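Side-chain contacts in protein-tyrosine-phosphatase (Vibrio vulnificus, PDB 7DHF), which probably catalyses hydrolysis of phosphotyrosine in proteins, releasing phosphate, as a low-molecular-weight protein tyrosine phosphatase: residues Ser19-Arg24 with His133-Ile138; Asp84-Met89 with Glu95-Ile100; Gln27-Asn32 with Glu140-Trp145. The protein carries 1 engineered substitution. One frame throughout, in Å; residues are numbered along the deposited sequence.

Contact 1. Residues Ser19-Arg24 with His133-Ile138; sequences SPTGER and HAYQLI. With PO4 (phosphate ion), chain E.
Thr21 CG2 lies between two partners on helix 128-146. It meets Tyr135 CD1 at 3.6 Å, approaching the ring obliquely, and Ile138 CD1 at 3.9 Å, where the two side chains cross at about a right angle. The other branch of Ile138 reaches the backbone: its CG2 is 3.6 Å from Gly22 CA, and the Gly22 and Ile138 CA atoms are 5.9 Å apart. No hydrogen bond crosses the interface. The axes of the two short helical segments approach to 10.1 Å and cross at -38°.

What turns the Thr21 methyl outward is its first torsion (chi1 -61°): OG1 stays beside the backbone N and bonds Cys17 O one turn earlier, while CG2 projects to the second helix. Val59 and Ala60 of helix 54-61 also pack on Tyr135.

At the start of the same helix the chemistry becomes polar. Ser19 N donates to phosphate O3 at 3.0 Å (N-H...O 162°), and Ser19 OG donates to the same oxygen at 2.6 Å. Backbone N atoms of Val13, Gly14, Ile16, Cys17 and Arg18 complete the cradle, the CX5R P-loop of tyrosine phosphatases, here with its predicted nucleophile replaced by the engineered Ala12.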
loop_
_atom_site.group_PDB
_atom_site.type_symbol
_atom_site.label_atom_id
_atom_site.label_comp_id
_atom_site.label_asym_id
_atom_site.label_seq_id
_atom_site.Cartn_x
_atom_site.Cartn_y
_atom_site.Cartn_z
ATOM N N SER A 19 -1.091 0.999 -3.302
ATOM C CA SER A 19 -0.914 1.296 -1.887
ATOM C C SER A 19 -2.184 1.855 -1.245
ATOM O O SER A 19 -2.496 1.470 -0.112
ATOM C CB SER A 19 0.329 2.158 -1.625
ATOM O OG SER A 19 0.370 3.320 -2.422
ATOM N N PRO A 20 -2.966 2.723 -1.907
ATOM C CA PRO A 20 -4.267 3.072 -1.309
ATOM C C PRO A 20 -5.215 1.890 -1.232
ATOM O O PRO A 20 -5.973 1.768 -0.262
ATOM C CB PRO A 20 -4.799 4.194 -2.213
ATOM C CG PRO A 20 -4.066 4.053 -3.481
ATOM C CD PRO A 20 -2.706 3.522 -3.118
ATOM N N THR A 21 -5.203 1.014 -2.237
ATOM C CA THR A 21 -6.044 -0.178 -2.182
ATOM C C THR A 21 -5.652 -1.057 -1.001
ATOM O O THR A 21 -6.506 -1.472 -0.211
ATOM C CB THR A 21 -5.949 -0.951 -3.500
ATOM O OG1 THR A 21 -6.419 -0.131 -4.579
ATOM C CG2 THR A 21 -6.789 -2.225 -3.447
ATOM N N GLY A 22 -4.356 -1.339 -0.861
ATOM C CA GLY A 22 -3.899 -2.142 0.261
ATOM C C GLY A 22 -4.206 -1.501 1.601
ATOM O O GLY A 22 -4.571 -2.187 2.557
ATOM N N GLU A 23 -4.054 -0.177 1.689
ATOM C CA GLU A 23 -4.429 0.540 2.905
ATOM C C GLU A 23 -5.864 0.227 3.304
ATOM O O GLU A 23 -6.141 -0.140 4.450
ATOM C CB GLU A 23 -4.267 2.049 2.695
ATOM C CG GLU A 23 -4.799 2.909 3.851
ATOM C CD GLU A 23 -5.001 4.362 3.471
ATOM O OE1 GLU A 23 -4.164 4.910 2.727
ATOM O OE2 GLU A 23 -6.008 4.956 3.918
ATOM N N ARG A 24 -6.799 0.393 2.368
ATOM C CA ARG A 24 -8.213 0.297 2.708
ATOM C C ARG A 24 -8.660 -1.150 2.879
ATOM O O ARG A 24 -9.502 -1.439 3.734
ATOM C CB ARG A 24 -9.054 1.024 1.659
ATOM C CG ARG A 24 -8.721 2.507 1.519
ATOM C CD ARG A 24 -9.016 3.294 2.792
ATOM N NE ARG A 24 -8.678 4.710 2.645
ATOM C CZ ARG A 24 -9.480 5.628 2.109
ATOM N NH1 ARG A 24 -10.686 5.296 1.666
ATOM N NH2 ARG A 24 -9.072 6.885 2.014
ATOM N N HIS A 133 -6.483 -7.953 -11.237
ATOM C CA HIS A 133 -5.375 -8.804 -10.816
ATOM C C HIS A 133 -4.689 -8.231 -9.583
ATOM O O HIS A 133 -4.399 -8.955 -8.623
ATOM C CB HIS A 133 -4.376 -8.954 -11.965
ATOM C CG HIS A 133 -3.139 -9.712 -11.598
ATOM N ND1 HIS A 133 -3.150 -11.056 -11.290
ATOM C CD2 HIS A 133 -1.848 -9.315 -11.493
ATOM C CE1 HIS A 133 -1.922 -11.452 -11.011
ATOM N NE2 HIS A 133 -1.112 -10.415 -11.127
ATOM N N ALA A 134 -4.416 -6.924 -9.592
ATOM C CA ALA A 134 -3.789 -6.296 -8.436
ATOM C C ALA A 134 -4.666 -6.430 -7.200
ATOM O O ALA A 134 -4.175 -6.766 -6.116
ATOM C CB ALA A 134 -3.496 -4.825 -8.730
ATOM N N TYR A 135 -5.973 -6.185 -7.344
ATOM C CA TYR A 135 -6.861 -6.302 -6.194
ATOM C C TYR A 135 -6.860 -7.722 -5.647
ATOM O O TYR A 135 -6.843 -7.925 -4.427
ATOM C CB TYR A 135 -8.287 -5.866 -6.544
ATOM C CG TYR A 135 -9.143 -5.786 -5.304
ATOM C CD1 TYR A 135 -9.263 -4.596 -4.603
ATOM C CD2 TYR A 135 -9.782 -6.913 -4.800
ATOM C CE1 TYR A 135 -10.013 -4.519 -3.452
ATOM C CE2 TYR A 135 -10.535 -6.846 -3.643
ATOM C CZ TYR A 135 -10.647 -5.645 -2.974
ATOM O OH TYR A 135 -11.392 -5.562 -1.821
ATOM N N GLN A 136 -6.881 -8.718 -6.534
ATOM C CA GLN A 136 -6.882 -10.107 -6.086
ATOM C C GLN A 136 -5.666 -10.406 -5.218
ATOM O O GLN A 136 -5.791 -10.977 -4.129
ATOM C CB GLN A 136 -6.916 -11.041 -7.296
ATOM C CG GLN A 136 -6.958 -12.518 -6.934
ATOM C CD GLN A 136 -8.255 -12.914 -6.261
ATOM O OE1 GLN A 136 -9.309 -12.344 -6.542
ATOM N NE2 GLN A 136 -8.186 -13.894 -5.370
ATOM N N LEU A 137 -4.474 -10.041 -5.696
ATOM C CA LEU A 137 -3.264 -10.289 -4.918
ATOM C C LEU A 137 -3.282 -9.506 -3.614
ATOM O O LEU A 137 -2.910 -10.033 -2.561
ATOM C CB LEU A 137 -2.024 -9.939 -5.738
ATOM C CG LEU A 137 -1.764 -10.795 -6.980
ATOM C CD1 LEU A 137 -0.548 -10.275 -7.731
ATOM C CD2 LEU A 137 -1.578 -12.263 -6.623
ATOM N N ILE A 138 -3.700 -8.240 -3.664
ATOM C CA ILE A 138 -3.762 -7.430 -2.451
ATOM C C ILE A 138 -4.721 -8.055 -1.448
ATOM O O ILE A 138 -4.423 -8.139 -0.250
ATOM C CB ILE A 138 -4.145 -5.980 -2.803
ATOM C CG1 ILE A 138 -2.995 -5.307 -3.557
ATOM C CG2 ILE A 138 -4.512 -5.188 -1.550
ATOM C CD1 ILE A 138 -3.349 -3.967 -4.168
HETATM P P PO4 E . 0.994 2.703 -6.401
HETATM O O1 PO4 E . 0.334 3.859 -7.123
HETATM O O2 PO4 E . 0.443 1.419 -6.974
HETATM O O3 PO4 E . 0.636 2.819 -4.939
HETATM O O4 PO4 E . 2.489 2.777 -6.615
#

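Contact 2. Residues Asp84-Met89 with Glu95-Ile100; sequences DLILVM and EALTQI
Leu97 of helix 92-100 packs on Ile86 and Val88 of strand 85-88, inside the beta-alpha-beta unit that continues to strand 108-110 of the parallel sheet. The helix is the crossover connection, and this contact holds it against one face of the sheet.

The interaction across the segments is apolar. Ile86 and Leu97 reach toward each other tip to tip, and Leu97 CD1 comes to 3.7 Å from Ile86 CG2. The same methyl lies 4.2 Å from Val88 CG1. The backbones stay well apart, with the CA atoms of Val88 and Leu97 separated by 8.8 Å, so the space is bridged by side chains; 104 Å² is buried in total. Thr108 of the neighbouring strand touches both Ile86 and Leu97, and Val11 touches Ile86 and Val88 from the other neighbour.

Hydrogen bonds serve the sheet; none crosses the contact. Ile86 pairs through its backbone with Lys107 and Met109, and just ahead of the strand Asp84 OD2 accepts from the backbone N of both Asn6 and Lys7, tying this end to the start of strand 7-12.

Orientation separates the two faces: Leu87 CB points away from the helix, whereas those of Ile86 and Val88 point toward it. The Leu97 chain is extended, CG anti to its N (chi1 -180°), but chi2 of 143° is well off the staggered value, and this rotation sets the position of CD1 against Ile86 CG2.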
loop_
_atom_site.group_PDB
_atom_site.type_symbol
_atom_site.label_atom_id
_atom_site.label_comp_id
_atom_site.label_asym_id
_atom_site.label_seq_id
_atom_site.Cartn_x
_atom_site.Cartn_y
_atom_site.Cartn_z
ATOM N N ASP A 84 4.466 1.635 12.990
ATOM C CA ASP A 84 5.144 0.487 13.575
ATOM C C ASP A 84 5.549 -0.544 12.534
ATOM O O ASP A 84 6.510 -1.292 12.749
ATOM C CB ASP A 84 4.222 -0.198 14.585
ATOM C CG ASP A 84 3.739 0.743 15.665
ATOM O OD1 ASP A 84 4.590 1.382 16.319
ATOM O OD2 ASP A 84 2.511 0.834 15.867
ATOM N N LEU A 85 4.823 -0.608 11.423
ATOM C CA LEU A 85 5.035 -1.614 10.397
ATOM C C LEU A 85 4.845 -0.959 9.040
ATOM O O LEU A 85 3.900 -0.192 8.841
ATOM C CB LEU A 85 4.026 -2.760 10.553
ATOM C CG LEU A 85 4.094 -3.894 9.529
ATOM C CD1 LEU A 85 5.419 -4.634 9.620
ATOM C CD2 LEU A 85 2.926 -4.848 9.729
ATOM N N ILE A 86 5.754 -1.256 8.116
ATOM C CA ILE A 86 5.686 -0.756 6.749
ATOM C C ILE A 86 5.636 -1.956 5.817
ATOM O O ILE A 86 6.490 -2.846 5.903
ATOM C CB ILE A 86 6.892 0.142 6.416
ATOM C CG1 ILE A 86 6.951 1.327 7.385
ATOM C CG2 ILE A 86 6.808 0.628 4.973
ATOM C CD1 ILE A 86 8.220 2.143 7.285
ATOM N N LEU A 87 4.633 -1.987 4.940
ATOM C CA LEU A 87 4.443 -3.084 3.994
ATOM C C LEU A 87 4.567 -2.527 2.582
ATOM O O LEU A 87 3.733 -1.722 2.156
ATOM C CB LEU A 87 3.081 -3.742 4.197
ATOM C CG LEU A 87 2.838 -4.371 5.572
ATOM C CD1 LEU A 87 1.435 -4.948 5.647
ATOM C CD2 LEU A 87 3.868 -5.445 5.883
ATOM N N VAL A 88 5.602 -2.955 1.858
ATOM C CA VAL A 88 5.857 -2.482 0.500
ATOM C C VAL A 88 5.256 -3.458 -0.501
ATOM O O VAL A 88 5.137 -4.661 -0.243
ATOM C CB VAL A 88 7.363 -2.266 0.230
ATOM C CG1 VAL A 88 7.918 -1.179 1.135
ATOM C CG2 VAL A 88 8.143 -3.569 0.396
ATOM N N MET A 89 4.900 -2.936 -1.677
ATOM C CA MET A 89 4.251 -3.757 -2.693
ATOM C C MET A 89 5.244 -4.579 -3.506
ATOM O O MET A 89 4.875 -5.638 -4.024
ATOM C CB MET A 89 3.404 -2.877 -3.612
ATOM C CG MET A 89 2.111 -2.413 -2.969
ATOM S SD MET A 89 0.973 -3.790 -2.705
ATOM C CE MET A 89 -0.218 -3.047 -1.593
ATOM N N GLU A 95 14.779 -1.155 -0.757
ATOM C CA GLU A 95 16.021 -0.401 -0.893
ATOM C C GLU A 95 15.744 1.067 -1.195
ATOM O O GLU A 95 16.433 1.954 -0.675
ATOM C CB GLU A 95 16.917 -1.032 -1.961
ATOM C CG GLU A 95 17.613 -2.305 -1.495
ATOM C CD GLU A 95 18.632 -2.824 -2.494
ATOM O OE1 GLU A 95 18.825 -2.176 -3.544
ATOM O OE2 GLU A 95 19.241 -3.882 -2.226
ATOM N N ALA A 96 14.737 1.348 -2.024
ATOM C CA ALA A 96 14.363 2.734 -2.275
ATOM C C ALA A 96 13.854 3.396 -1.001
ATOM O O ALA A 96 14.134 4.574 -0.748
ATOM C CB ALA A 96 13.302 2.796 -3.373
ATOM N N LEU A 97 13.112 2.649 -0.182
ATOM C CA LEU A 97 12.607 3.194 1.074
ATOM C C LEU A 97 13.746 3.504 2.037
ATOM O O LEU A 97 13.766 4.565 2.668
ATOM C CB LEU A 97 11.622 2.208 1.704
ATOM C CG LEU A 97 10.994 2.637 3.031
ATOM C CD1 LEU A 97 9.546 2.175 3.096
ATOM C CD2 LEU A 97 11.769 2.099 4.222
ATOM N N THR A 98 14.702 2.580 2.168
ATOM C CA THR A 98 15.795 2.776 3.113
ATOM C C THR A 98 16.747 3.883 2.679
ATOM O O THR A 98 17.440 4.451 3.530
ATOM C CB THR A 98 16.547 1.464 3.333
ATOM O OG1 THR A 98 16.979 0.935 2.076
ATOM C CG2 THR A 98 15.652 0.450 4.033
ATOM N N GLN A 99 16.803 4.203 1.384
ATOM C CA GLN A 99 17.503 5.411 0.959
ATOM C C GLN A 99 16.894 6.641 1.619
ATOM O O GLN A 99 17.612 7.569 2.010
ATOM C CB GLN A 99 17.432 5.552 -0.562
ATOM C CG GLN A 99 18.333 4.606 -1.335
ATOM C CD GLN A 99 18.195 4.780 -2.837
ATOM O OE1 GLN A 99 17.096 4.987 -3.352
ATOM N NE2 GLN A 99 19.316 4.709 -3.547
ATOM N N ILE A 100 15.567 6.661 1.751
ATOM C CA ILE A 100 14.877 7.794 2.356
ATOM C C ILE A 100 14.911 7.699 3.876
ATOM O O ILE A 100 15.127 8.702 4.567
ATOM C CB ILE A 100 13.434 7.865 1.819
ATOM C CG1 ILE A 100 13.433 8.108 0.307
ATOM C CG2 ILE A 100 12.643 8.957 2.535
ATOM C CD1 ILE A 100 12.092 7.862 -0.357
#

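Contact 3. Residues Gln27-Asn32 with Glu140-Trp145; sequences QKLLPN and EAAQAW
Leu29, in the last turn of helix 18-29, inserts one methyl against Ala142 and Gln143 of helix 128-146, so the contact joins two helices that lie side by side on one face of the parallel sheet in the low-molecular-weight phosphatase fold. Together the segments bury 144 Å².

The Leu29 side chain can be followed outward. Leu29 CB points toward the second helix but stays 5.1 Å from Ala142 O. CG lies beside the backbone N, anti to the carbonyl carbon (chi1 -68°), and it too stops short. At the tip the branches divide: with chi2 at 164°, CD1 continues the extended chain and makes the whole of the close approach, while CD2 turns aside. CD1 lies 3.7 Å from Ala142 CB, a methyl-to-methyl contact. It is also 3.6 Å from Ala142 O and 3.7 Å from Gln143 N, so the methyl rests against the peptide linking these two residues. These are van der Waals contacts, and no hydrogen bond crosses between the segments.

The Gln143 side chain contributes through its aliphatic part, CG being 4.4 Å from Leu29 CD1. Its CB points away from the other segment, and its NE2 bonds Asp139 OD1 on its own helix. Ala142 is buried and also touches Val25 and Leu26, extending the contact back along the first helix, whereas Leu29 itself is only partly covered.

Beyond Leu29 the chain leaves helical geometry at Leu30. On the sheet side of helix 128-146, Trp145 sets its ring edge-to-face with Trp114 and donates from NE1 to Leu110 O.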
loop_
_atom_site.group_PDB
_atom_site.type_symbol
_atom_site.label_atom_id
_atom_site.label_comp_id
_atom_site.label_asym_id
_atom_site.label_seq_id
_atom_site.Cartn_x
_atom_site.Cartn_y
_atom_site.Cartn_z
ATOM N N GLN A 27 -7.315 -1.983 6.262
ATOM C CA GLN A 27 -8.041 -1.258 7.297
ATOM C C GLN A 27 -9.375 -1.930 7.596
ATOM O O GLN A 27 -9.795 -2.005 8.757
ATOM C CB GLN A 27 -8.252 0.194 6.870
ATOM C CG GLN A 27 -8.895 1.072 7.934
ATOM C CD GLN A 27 -8.014 1.231 9.159
ATOM O OE1 GLN A 27 -7.207 2.158 9.239
ATOM N NE2 GLN A 27 -8.167 0.328 10.122
ATOM N N LYS A 28 -10.054 -2.422 6.560
ATOM C CA LYS A 28 -11.326 -3.109 6.766
ATOM C C LYS A 28 -11.130 -4.405 7.541
ATOM O O LYS A 28 -11.963 -4.766 8.381
ATOM C CB LYS A 28 -11.989 -3.378 5.416
ATOM C CG LYS A 28 -13.362 -4.012 5.513
ATOM C CD LYS A 28 -13.955 -4.219 4.131
ATOM C CE LYS A 28 -15.242 -5.018 4.182
ATOM N NZ LYS A 28 -15.696 -5.406 2.817
ATOM N N LEU A 29 -10.031 -5.116 7.283
ATOM C CA LEU A 29 -9.750 -6.358 7.989
ATOM C C LEU A 29 -9.209 -6.128 9.390
ATOM O O LEU A 29 -9.317 -7.023 10.236
ATOM C CB LEU A 29 -8.704 -7.167 7.218
ATOM C CG LEU A 29 -9.113 -7.757 5.872
ATOM C CD1 LEU A 29 -7.884 -8.173 5.081
ATOM C CD2 LEU A 29 -10.023 -8.954 6.097
ATOM N N LEU A 30 -8.641 -4.955 9.658
ATOM C CA LEU A 30 -7.989 -4.664 10.933
ATOM C C LEU A 30 -8.543 -3.366 11.501
ATOM O O LEU A 30 -7.840 -2.352 11.576
ATOM C CB LEU A 30 -6.474 -4.583 10.745
ATOM C CG LEU A 30 -5.782 -5.907 10.409
ATOM C CD1 LEU A 30 -4.329 -5.674 10.043
ATOM C CD2 LEU A 30 -5.877 -6.881 11.574
ATOM N N PRO A 31 -9.807 -3.370 11.934
ATOM C CA PRO A 31 -10.381 -2.150 12.520
ATOM C C PRO A 31 -9.720 -1.734 13.823
ATOM O O PRO A 31 -9.923 -0.596 14.263
ATOM C CB PRO A 31 -11.859 -2.513 12.720
ATOM C CG PRO A 31 -11.873 -4.009 12.803
ATOM C CD PRO A 31 -10.777 -4.477 11.894
ATOM N N ASN A 32 -8.950 -2.614 14.459
ATOM C CA ASN A 32 -8.221 -2.275 15.674
ATOM C C ASN A 32 -6.818 -1.753 15.387
ATOM O O ASN A 32 -6.007 -1.647 16.314
ATOM C CB ASN A 32 -8.163 -3.480 16.619
ATOM C CG ASN A 32 -7.305 -4.607 16.080
ATOM O OD1 ASN A 32 -7.128 -4.745 14.869
ATOM N ND2 ASN A 32 -6.772 -5.426 16.979
ATOM N N GLU A 140 -5.779 -11.305 -1.187
ATOM C CA GLU A 140 -5.204 -12.526 -0.629
ATOM C C GLU A 140 -4.087 -12.207 0.356
ATOM O O GLU A 140 -4.006 -12.804 1.438
ATOM C CB GLU A 140 -4.655 -13.396 -1.759
ATOM C CG GLU A 140 -5.709 -13.970 -2.689
ATOM C CD GLU A 140 -5.107 -14.847 -3.773
ATOM O OE1 GLU A 140 -4.033 -15.438 -3.530
ATOM O OE2 GLU A 140 -5.708 -14.945 -4.865
ATOM N N ALA A 141 -3.206 -11.273 -0.008
ATOM C CA ALA A 141 -2.077 -10.929 0.848
ATOM C C ALA A 141 -2.539 -10.282 2.146
ATOM O O ALA A 141 -1.998 -10.572 3.220
ATOM C CB ALA A 141 -1.139 -9.992 0.089
ATOM N N ALA A 142 -3.539 -9.401 2.066
ATOM C CA ALA A 142 -4.023 -8.699 3.249
ATOM C C ALA A 142 -4.735 -9.646 4.206
ATOM O O ALA A 142 -4.587 -9.524 5.427
ATOM C CB ALA A 142 -4.955 -7.564 2.830
ATOM N N GLN A 143 -5.528 -10.580 3.673
ATOM C CA GLN A 143 -6.181 -11.568 4.525
ATOM C C GLN A 143 -5.167 -12.293 5.392
ATOM O O GLN A 143 -5.411 -12.539 6.579
ATOM C CB GLN A 143 -6.934 -12.587 3.672
ATOM C CG GLN A 143 -8.187 -12.070 3.006
ATOM C CD GLN A 143 -8.836 -13.126 2.141
ATOM O OE1 GLN A 143 -8.785 -14.317 2.455
ATOM N NE2 GLN A 143 -9.449 -12.700 1.043
ATOM N N ALA A 144 -4.023 -12.652 4.811
ATOM C CA ALA A 144 -3.007 -13.381 5.558
ATOM C C ALA A 144 -2.368 -12.499 6.625
ATOM O O ALA A 144 -2.159 -12.945 7.759
ATOM C CB ALA A 144 -1.953 -13.926 4.598
ATOM N N TRP A 145 -2.057 -11.246 6.286
ATOM C CA TRP A 145 -1.493 -10.335 7.278
ATOM C C TRP A 145 -2.459 -10.112 8.433
ATOM O O TRP A 145 -2.042 -10.024 9.594
ATOM C CB TRP A 145 -1.144 -8.995 6.628
ATOM C CG TRP A 145 0.233 -8.944 6.053
ATOM C CD1 TRP A 145 0.571 -8.812 4.737
ATOM C CD2 TRP A 145 1.465 -9.026 6.776
ATOM N NE1 TRP A 145 1.937 -8.807 4.598
ATOM C CE2 TRP A 145 2.510 -8.937 5.836
ATOM C CE3 TRP A 145 1.787 -9.168 8.131
ATOM C CZ2 TRP A 145 3.851 -8.986 6.204
ATOM C CZ3 TRP A 145 3.120 -9.216 8.493
ATOM C CH2 TRP A 145 4.135 -9.126 7.535
#

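In the fold
Contacts 1 and 3 pair the same helices, 18-29 and 128-146, at successive levels about 11 Å apart between centres. Contact 1 is fully buried and adjoins the phosphate-binding loop; contact 3 is partly exposed and rests largely on one leucine methyl. Contact 2 is a buried strand-helix contact on the other face of the sheet, its centre about 17 Å from that of contact 1. All three interfaces are apolar, and the polar groups nearby bond mostly within their own helix, in the sheet or at the phosphate site. Segment 84-89 links the faces: Met89 CE packs 4.1 Å from Ile138 CG1 of contact 1, and Leu87 CD2 lies 3.6 Å from Trp145 CZ2 of contact 3.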